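Local atomic coordinates of PT26-6P (Thermococcus sp., PDB entry 2WB7), a protein that is of unknown function but is encoded by an extrachromosomal mobile element of euryarchaea and combines immunoglobulin-like domains with a helical domain. Residues 138-147 with 354-362; 378-386 with 503-511. All blocks are in the same frame, centred on the assembly; numbering follows the deposited sequence.

Interaction 1 (138-147 with 354-362); sequences IRDAIVTGQI and HALGLVYAY
R139, I142 and the residues around them pack a helix across the face of strand 354-362, in a buried and almost wholly apolar helix-on-sheet contact between the first and second immunoglobulin-like domains. The axes of helix 138-144 and strand 354-362 come within 8.2 Å, at a signed crossing angle of -114°. L356, L358 and Y360, alternate residues of the strand, all point toward segment 138-147, L358 and Y360 meeting its helix and L356 the loop residue I147. L358 is central: its CB meets I142 CG1 at 3.4 Å, while its CD1 reaches A141 CB at 3.8 Å. I142 CD1 continues onto Y360 CB, the two side chains crossing nearly at right angles. Over the Y360 ring the contact is CH-pi, R139 CG standing 3.4 Å from the ring centroid and 8° off its normal. Because R139 CG lies anti to the backbone N (chi1 -165°), the aliphatic chain runs along the ring and carries the guanidinium past it, where NH2 forms a salt bridge with D140 OD1 (3.2 Å). Strands 301-314 and 370-379 flank strand 350-364, offering E305 to I142 and W374 to I138, while helix 149-157 brings L151 to A141 and I155 to I138.

Interaction 2 (378-386 with 503-511); sequences EPMISVLSN and LEQAKIDAE
S382 and Q505 mark the closest backbone approach, their CA atoms 6.2 Å apart, where an irregular stretch leaving strand 370-379 passes over the first turns of helix 503-523. M380 sits at the centre of an inverse gamma turn just after the strand, and the chain then runs extended through 381-385. S382 OG donates a hydrogen bond to D509 OD1, 2.6 Å long, meeting the carboxylate on its syn side and 22° out of its plane. S382 OG lies anti to its own backbone N (chi1 170°), which directs it at the helix. The other carboxylate oxygen, D509 OD2, forms a salt bridge with K497, whose NZ also bonds V383 O; this nearby positive charge probably favours the ionised carboxylate. One turn back, Q505, extended beyond CG, points its amide end at the backbone of 382-383, CD 3.7 Å from S382 CA. With Q505 replaced by alanine, the S382-V383 backbone loses the side chain that abuts it, and a gap is likely to open there. Apolar contact comes from I508, whose CD1 meets M380 CE at 3.9 Å; the same CD1 also abuts the backbone carbonyl I381 O at 3.7 Å. M380 is a selenomethionine here, its chain bent at chi2 and chi3. The arrangement is a domain junction: the segment following strand 370-379, from the second immunoglobulin-like domain, rests on the last helix of the helical domain.

Both interactions are buried and both involve the second immunoglobulin-like domain, through strands 350-364 and 370-379, neighbours in its eight-stranded antiparallel sheet. Interaction 1 joins it to the first immunoglobulin-like domain, interaction 2 to the helical domain, with centres about 22 Å apart. Their chemistry follows the elements used: a helix across regular strand side chains gives apolar and CH-pi packing over 408 Å², whereas an irregular exit segment on a helix gives 325 Å² that mixes a serine-to-carboxylate hydrogen bond with apolar touches. The two meet directly where H354 ND1 lies 2.8 Å from E378 OE2, a probable hydrogen bond, and where A355 O packs on E378 CG.

Interaction 1 (138-147 with 354-362)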
loop_
_atom_site.group_PDB
_atom_site.type_symbol
_atom_site.label_atom_id
_atom_site.label_comp_id
_atom_site.label_asym_id
_atom_site.label_seq_id
_atom_site.Cartn_x
_atom_site.Cartn_y
_atom_site.Cartn_z
ATOM N N ILE A 138 -9.639 -10.596 8.132
ATOM C CA ILE A 138 -9.230 -10.503 6.745
ATOM C C ILE A 138 -9.204 -11.895 6.156
ATOM O O ILE A 138 -9.678 -12.122 5.038
ATOM C CB ILE A 138 -7.859 -9.865 6.607
ATOM C CG1 ILE A 138 -7.884 -8.466 7.210
ATOM C CG2 ILE A 138 -7.477 -9.765 5.161
ATOM C CD1 ILE A 138 -8.695 -7.500 6.414
ATOM N N ARG A 139 -8.677 -12.841 6.924
ATOM C CA ARG A 139 -8.683 -14.227 6.482
ATOM C C ARG A 139 -10.104 -14.712 6.171
ATOM O O ARG A 139 -10.324 -15.362 5.156
ATOM C CB ARG A 139 -8.003 -15.151 7.494
ATOM C CG ARG A 139 -7.669 -16.494 6.911
ATOM C CD ARG A 139 -7.723 -17.599 7.927
ATOM N NE ARG A 139 -8.838 -17.436 8.857
ATOM C CZ ARG A 139 -8.698 -17.289 10.177
ATOM N NH1 ARG A 139 -7.488 -17.300 10.719
ATOM N NH2 ARG A 139 -9.762 -17.133 10.958
ATOM N N ASP A 140 -11.067 -14.393 7.032
ATOM C CA ASP A 140 -12.452 -14.783 6.796
ATOM C C ASP A 140 -12.993 -14.143 5.539
ATOM O O ASP A 140 -13.590 -14.801 4.671
ATOM C CB ASP A 140 -13.321 -14.336 7.956
ATOM C CG ASP A 140 -12.880 -14.936 9.263
ATOM O OD1 ASP A 140 -12.138 -15.947 9.216
ATOM O OD2 ASP A 140 -13.285 -14.411 10.337
ATOM N N ALA A 141 -12.809 -12.833 5.490
ATOM C CA ALA A 141 -13.186 -12.036 4.364
ATOM C C ALA A 141 -12.688 -12.704 3.092
ATOM O O ALA A 141 -13.449 -12.870 2.141
ATOM C CB ALA A 141 -12.593 -10.652 4.512
ATOM N N ILE A 142 -11.421 -13.106 3.069
ATOM C CA ILE A 142 -10.875 -13.705 1.858
ATOM C C ILE A 142 -11.592 -15.016 1.515
ATOM O O ILE A 142 -11.880 -15.310 0.360
ATOM C CB ILE A 142 -9.357 -13.932 1.967
ATOM C CG1 ILE A 142 -8.615 -12.612 1.821
ATOM C CG2 ILE A 142 -8.867 -14.902 0.890
ATOM C CD1 ILE A 142 -7.201 -12.664 2.368
ATOM N N VAL A 143 -11.888 -15.807 2.532
ATOM C CA VAL A 143 -12.472 -17.112 2.297
ATOM C C VAL A 143 -13.938 -17.018 1.890
ATOM O O VAL A 143 -14.349 -17.575 0.870
ATOM C CB VAL A 143 -12.386 -17.996 3.552
ATOM C CG1 VAL A 143 -13.226 -19.240 3.364
ATOM C CG2 VAL A 143 -10.930 -18.350 3.869
ATOM N N THR A 144 -14.730 -16.318 2.697
ATOM C CA THR A 144 -16.161 -16.236 2.468
ATOM C C THR A 144 -16.525 -15.144 1.460
ATOM O O THR A 144 -17.548 -15.237 0.786
ATOM C CB THR A 144 -16.911 -15.954 3.773
ATOM O OG1 THR A 144 -16.745 -14.575 4.112
ATOM C CG2 THR A 144 -16.365 -16.795 4.886
ATOM N N GLY A 145 -15.709 -14.102 1.346
ATOM C CA GLY A 145 -16.049 -13.039 0.411
ATOM C C GLY A 145 -17.012 -12.032 1.025
ATOM O O GLY A 145 -17.279 -10.981 0.447
ATOM N N GLN A 146 -17.531 -12.339 2.209
ATOM C CA GLN A 146 -18.406 -11.404 2.906
ATOM C C GLN A 146 -17.623 -10.217 3.457
ATOM O O GLN A 146 -16.874 -10.360 4.433
ATOM C CB GLN A 146 -19.101 -12.114 4.051
ATOM C CG GLN A 146 -19.674 -13.434 3.658
ATOM C CD GLN A 146 -20.054 -14.284 4.868
ATOM O OE1 GLN A 146 -20.020 -13.811 6.014
ATOM N NE2 GLN A 146 -20.403 -15.553 4.621
ATOM N N ILE A 147 -17.798 -9.051 2.837
ATOM C CA ILE A 147 -17.101 -7.836 3.251
ATOM C C ILE A 147 -18.089 -6.710 3.442
ATOM O O ILE A 147 -18.659 -6.225 2.478
ATOM C CB ILE A 147 -16.087 -7.368 2.201
ATOM C CG1 ILE A 147 -15.172 -8.526 1.789
ATOM C CG2 ILE A 147 -15.294 -6.177 2.719
ATOM C CD1 ILE A 147 -14.406 -8.250 0.532
ATOM N N HIS A 354 -16.246 0.064 -5.548
ATOM C CA HIS A 354 -14.856 0.120 -5.125
ATOM C C HIS A 354 -14.180 -1.189 -5.519
ATOM O O HIS A 354 -14.831 -2.242 -5.605
ATOM C CB HIS A 354 -14.768 0.280 -3.609
ATOM C CG HIS A 354 -15.092 1.655 -3.114
ATOM N ND1 HIS A 354 -14.253 2.361 -2.271
ATOM C CD2 HIS A 354 -16.163 2.453 -3.336
ATOM C CE1 HIS A 354 -14.789 3.539 -2.003
ATOM N NE2 HIS A 354 -15.952 3.618 -2.630
ATOM N N ALA A 355 -12.877 -1.135 -5.771
ATOM C CA ALA A 355 -12.123 -2.342 -6.065
ATOM C C ALA A 355 -11.242 -2.587 -4.861
ATOM O O ALA A 355 -10.717 -1.633 -4.281
ATOM C CB ALA A 355 -11.284 -2.164 -7.326
ATOM N N LEU A 356 -11.099 -3.852 -4.467
ATOM C CA LEU A 356 -10.248 -4.206 -3.339
ATOM C C LEU A 356 -9.553 -5.536 -3.578
ATOM O O LEU A 356 -10.100 -6.435 -4.217
ATOM C CB LEU A 356 -11.069 -4.290 -2.062
ATOM C CG LEU A 356 -10.342 -4.564 -0.750
ATOM C CD1 LEU A 356 -9.678 -3.319 -0.231
ATOM C CD2 LEU A 356 -11.329 -5.068 0.278
ATOM N N GLY A 357 -8.333 -5.651 -3.063
ATOM C CA GLY A 357 -7.604 -6.913 -3.089
ATOM C C GLY A 357 -7.153 -7.281 -1.694
ATOM O O GLY A 357 -6.540 -6.468 -0.986
ATOM N N LEU A 358 -7.473 -8.500 -1.290
ATOM C CA LEU A 358 -7.035 -9.038 -0.022
ATOM C C LEU A 358 -6.189 -10.294 -0.237
ATOM O O LEU A 358 -6.587 -11.217 -0.950
ATOM C CB LEU A 358 -8.250 -9.367 0.842
ATOM C CG LEU A 358 -9.266 -8.249 1.112
ATOM C CD1 LEU A 358 -10.353 -8.779 2.011
ATOM C CD2 LEU A 358 -8.633 -7.037 1.751
ATOM N N VAL A 359 -5.015 -10.319 0.390
ATOM C CA VAL A 359 -4.152 -11.498 0.405
ATOM C C VAL A 359 -3.778 -11.885 1.827
ATOM O O VAL A 359 -3.547 -11.032 2.696
ATOM C CB VAL A 359 -2.866 -11.270 -0.386
ATOM C CG1 VAL A 359 -2.137 -12.585 -0.593
ATOM C CG2 VAL A 359 -3.203 -10.642 -1.725
ATOM N N TYR A 360 -3.716 -13.188 2.048
ATOM C CA TYR A 360 -3.420 -13.757 3.344
ATOM C C TYR A 360 -2.377 -14.836 3.120
ATOM O O TYR A 360 -2.591 -15.739 2.311
ATOM C CB TYR A 360 -4.692 -14.373 3.913
ATOM C CG TYR A 360 -4.539 -15.084 5.229
ATOM C CD1 TYR A 360 -4.601 -14.387 6.428
ATOM C CD2 TYR A 360 -4.377 -16.460 5.275
ATOM C CE1 TYR A 360 -4.475 -15.042 7.647
ATOM C CE2 TYR A 360 -4.248 -17.131 6.489
ATOM C CZ TYR A 360 -4.297 -16.417 7.668
ATOM O OH TYR A 360 -4.180 -17.088 8.869
ATOM N N ALA A 361 -1.244 -14.743 3.813
ATOM C CA ALA A 361 -0.202 -15.764 3.665
ATOM C C ALA A 361 0.510 -16.078 4.983
ATOM O O ALA A 361 0.229 -15.472 6.014
ATOM C CB ALA A 361 0.792 -15.376 2.575
ATOM N N TYR A 362 1.416 -17.048 4.933
ATOM C CA TYR A 362 2.207 -17.428 6.085
ATOM C C TYR A 362 3.676 -17.249 5.790
ATOM O O TYR A 362 4.171 -17.660 4.739
ATOM C CB TYR A 362 1.964 -18.887 6.443
ATOM C CG TYR A 362 0.567 -19.163 6.938
ATOM C CD1 TYR A 362 0.245 -18.996 8.271
ATOM C CD2 TYR A 362 -0.433 -19.595 6.068
ATOM C CE1 TYR A 362 -1.037 -19.245 8.735
ATOM C CE2 TYR A 362 -1.715 -19.840 6.526
ATOM C CZ TYR A 362 -2.006 -19.666 7.861
ATOM O OH TYR A 362 -3.273 -19.905 8.321
#

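Interaction 2 (378-386 with 503-511)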
loop_
_atom_site.group_PDB
_atom_site.type_symbol
_atom_site.label_atom_id
_atom_site.label_comp_id
_atom_site.label_asym_id
_atom_site.label_seq_id
_atom_site.Cartn_x
_atom_site.Cartn_y
_atom_site.Cartn_z
ATOM N N GLU A 378 -6.313 -1.157 -2.166
ATOM C CA GLU A 378 -7.473 -0.669 -2.887
ATOM C C GLU A 378 -7.049 0.302 -3.993
ATOM O O GLU A 378 -6.518 1.376 -3.715
ATOM C CB GLU A 378 -8.474 -0.029 -1.926
ATOM C CG GLU A 378 -9.539 0.775 -2.628
ATOM C CD GLU A 378 -10.600 1.341 -1.692
ATOM O OE1 GLU A 378 -10.529 1.089 -0.472
ATOM O OE2 GLU A 378 -11.514 2.034 -2.189
ATOM N N PRO A 379 -7.261 -0.096 -5.257
ATOM C CA PRO A 379 -6.949 0.757 -6.396
ATOM C C PRO A 379 -7.763 2.022 -6.286
ATOM O O PRO A 379 -8.973 1.952 -6.077
ATOM C CB PRO A 379 -7.434 -0.062 -7.592
ATOM C CG PRO A 379 -7.427 -1.468 -7.122
ATOM C CD PRO A 379 -7.789 -1.405 -5.670
HETATM N N MSE A 380 -7.107 3.171 -6.398
HETATM C CA MSE A 380 -7.775 4.443 -6.167
HETATM C C MSE A 380 -8.600 4.837 -7.386
HETATM O O MSE A 380 -8.346 5.853 -8.031
HETATM C CB MSE A 380 -6.736 5.497 -5.822
HETATM C CG MSE A 380 -6.025 5.214 -4.507
HETATM SE SE MSE A 380 -7.256 5.427 -3.053
HETATM C CE MSE A 380 -6.995 7.329 -2.983
ATOM N N ILE A 381 -9.569 3.995 -7.726
ATOM C CA ILE A 381 -10.373 4.227 -8.910
ATOM C C ILE A 381 -11.563 5.084 -8.531
ATOM O O ILE A 381 -11.768 5.408 -7.362
ATOM C CB ILE A 381 -10.862 2.905 -9.562
ATOM C CG1 ILE A 381 -11.627 2.031 -8.561
ATOM C CG2 ILE A 381 -9.707 2.127 -10.135
ATOM C CD1 ILE A 381 -13.167 2.048 -8.727
ATOM N N SER A 382 -12.338 5.472 -9.524
ATOM C CA SER A 382 -13.619 6.092 -9.258
ATOM C C SER A 382 -14.578 5.664 -10.357
ATOM O O SER A 382 -14.211 5.640 -11.539
ATOM C CB SER A 382 -13.493 7.603 -9.251
ATOM O OG SER A 382 -14.786 8.183 -9.232
ATOM N N VAL A 383 -15.793 5.302 -9.972
ATOM C CA VAL A 383 -16.779 4.931 -10.965
ATOM C C VAL A 383 -17.703 6.103 -11.199
ATOM O O VAL A 383 -18.351 6.567 -10.280
ATOM C CB VAL A 383 -17.568 3.724 -10.544
ATOM C CG1 VAL A 383 -18.599 3.423 -11.597
ATOM C CG2 VAL A 383 -16.622 2.528 -10.318
ATOM N N LEU A 384 -17.732 6.604 -12.423
ATOM C CA LEU A 384 -18.534 7.785 -12.754
ATOM C C LEU A 384 -19.926 7.398 -13.230
ATOM O O LEU A 384 -20.147 6.273 -13.699
ATOM C CB LEU A 384 -17.850 8.612 -13.843
ATOM C CG LEU A 384 -16.439 9.086 -13.526
ATOM C CD1 LEU A 384 -15.784 9.560 -14.767
ATOM C CD2 LEU A 384 -16.469 10.186 -12.504
ATOM N N SER A 385 -20.865 8.335 -13.121
ATOM C CA SER A 385 -22.210 8.143 -13.681
ATOM C C SER A 385 -22.342 8.953 -14.969
ATOM O O SER A 385 -21.587 9.902 -15.188
ATOM C CB SER A 385 -23.272 8.580 -12.677
ATOM O OG SER A 385 -23.250 9.988 -12.514
ATOM N N ASN A 386 -23.291 8.591 -15.825
ATOM C CA ASN A 386 -23.468 9.329 -17.068
ATOM C C ASN A 386 -23.945 10.761 -16.831
ATOM O O ASN A 386 -25.041 10.979 -16.346
ATOM C CB ASN A 386 -24.418 8.606 -18.028
ATOM C CG ASN A 386 -24.516 9.314 -19.385
ATOM O OD1 ASN A 386 -23.936 10.391 -19.579
ATOM N ND2 ASN A 386 -25.242 8.712 -20.322
ATOM N N LEU A 503 -17.615 9.454 0.963
ATOM C CA LEU A 503 -16.800 10.651 0.925
ATOM C C LEU A 503 -15.384 10.367 0.420
ATOM O O LEU A 503 -14.717 11.254 -0.128
ATOM C CB LEU A 503 -16.774 11.285 2.309
ATOM C CG LEU A 503 -15.912 12.527 2.474
ATOM C CD1 LEU A 503 -16.171 13.608 1.374
ATOM C CD2 LEU A 503 -16.117 13.075 3.902
ATOM N N GLU A 504 -14.918 9.133 0.594
ATOM C CA GLU A 504 -13.581 8.784 0.127
ATOM C C GLU A 504 -13.519 8.908 -1.377
ATOM O O GLU A 504 -12.686 9.638 -1.907
ATOM C CB GLU A 504 -13.195 7.371 0.533
ATOM C CG GLU A 504 -13.280 7.098 2.038
ATOM C CD GLU A 504 -14.631 6.479 2.481
ATOM O OE1 GLU A 504 -15.617 6.522 1.694
ATOM O OE2 GLU A 504 -14.701 5.957 3.629
ATOM N N GLN A 505 -14.395 8.187 -2.076
ATOM C CA GLN A 505 -14.397 8.257 -3.537
ATOM C C GLN A 505 -14.731 9.671 -4.041
ATOM O O GLN A 505 -14.255 10.096 -5.098
ATOM C CB GLN A 505 -15.307 7.196 -4.162
ATOM C CG GLN A 505 -15.053 7.024 -5.656
ATOM C CD GLN A 505 -15.652 5.758 -6.228
ATOM O OE1 GLN A 505 -15.209 4.638 -5.927
ATOM N NE2 GLN A 505 -16.659 5.925 -7.083
ATOM N N ALA A 506 -15.524 10.397 -3.253
ATOM C CA ALA A 506 -15.839 11.793 -3.518
ATOM C C ALA A 506 -14.576 12.639 -3.581
ATOM O O ALA A 506 -14.470 13.559 -4.390
ATOM C CB ALA A 506 -16.757 12.315 -2.457
ATOM N N LYS A 507 -13.619 12.346 -2.714
ATOM C CA LYS A 507 -12.413 13.159 -2.655
ATOM C C LYS A 507 -11.523 12.911 -3.861
ATOM O O LYS A 507 -10.786 13.786 -4.314
ATOM C CB LYS A 507 -11.657 12.906 -1.355
ATOM C CG LYS A 507 -12.384 13.395 -0.116
ATOM C CD LYS A 507 -11.604 13.020 1.149
ATOM C CE LYS A 507 -11.720 14.111 2.214
ATOM N NZ LYS A 507 -10.945 13.752 3.439
ATOM N N ILE A 508 -11.598 11.705 -4.393
ATOM C CA ILE A 508 -10.882 11.424 -5.626
ATOM C C ILE A 508 -11.477 12.243 -6.785
ATOM O O ILE A 508 -10.764 12.985 -7.491
ATOM C CB ILE A 508 -10.914 9.931 -5.965
ATOM C CG1 ILE A 508 -10.043 9.143 -4.969
ATOM C CG2 ILE A 508 -10.446 9.732 -7.376
ATOM C CD1 ILE A 508 -10.370 7.678 -4.868
ATOM N N ASP A 509 -12.790 12.127 -6.969
ATOM C CA ASP A 509 -13.454 12.915 -7.991
ATOM C C ASP A 509 -13.085 14.399 -7.848
ATOM O O ASP A 509 -12.691 15.028 -8.826
ATOM C CB ASP A 509 -14.965 12.687 -7.942
ATOM C CG ASP A 509 -15.354 11.295 -8.404
ATOM O OD1 ASP A 509 -14.618 10.747 -9.252
ATOM O OD2 ASP A 509 -16.386 10.755 -7.932
ATOM N N ALA A 510 -13.173 14.936 -6.631
ATOM C CA ALA A 510 -12.918 16.359 -6.411
ATOM C C ALA A 510 -11.502 16.732 -6.778
ATOM O O ALA A 510 -11.264 17.808 -7.315
ATOM C CB ALA A 510 -13.217 16.761 -4.981
ATOM N N GLU A 511 -10.563 15.833 -6.515
ATOM C CA GLU A 511 -9.166 16.051 -6.902
ATOM C C GLU A 511 -8.969 16.061 -8.416
ATOM O O GLU A 511 -8.200 16.874 -8.957
ATOM C CB GLU A 511 -8.282 14.983 -6.288
ATOM C CG GLU A 511 -6.946 14.806 -6.999
ATOM C CD GLU A 511 -6.028 16.008 -6.823
ATOM O OE1 GLU A 511 -6.164 16.715 -5.791
ATOM O OE2 GLU A 511 -5.184 16.248 -7.721
#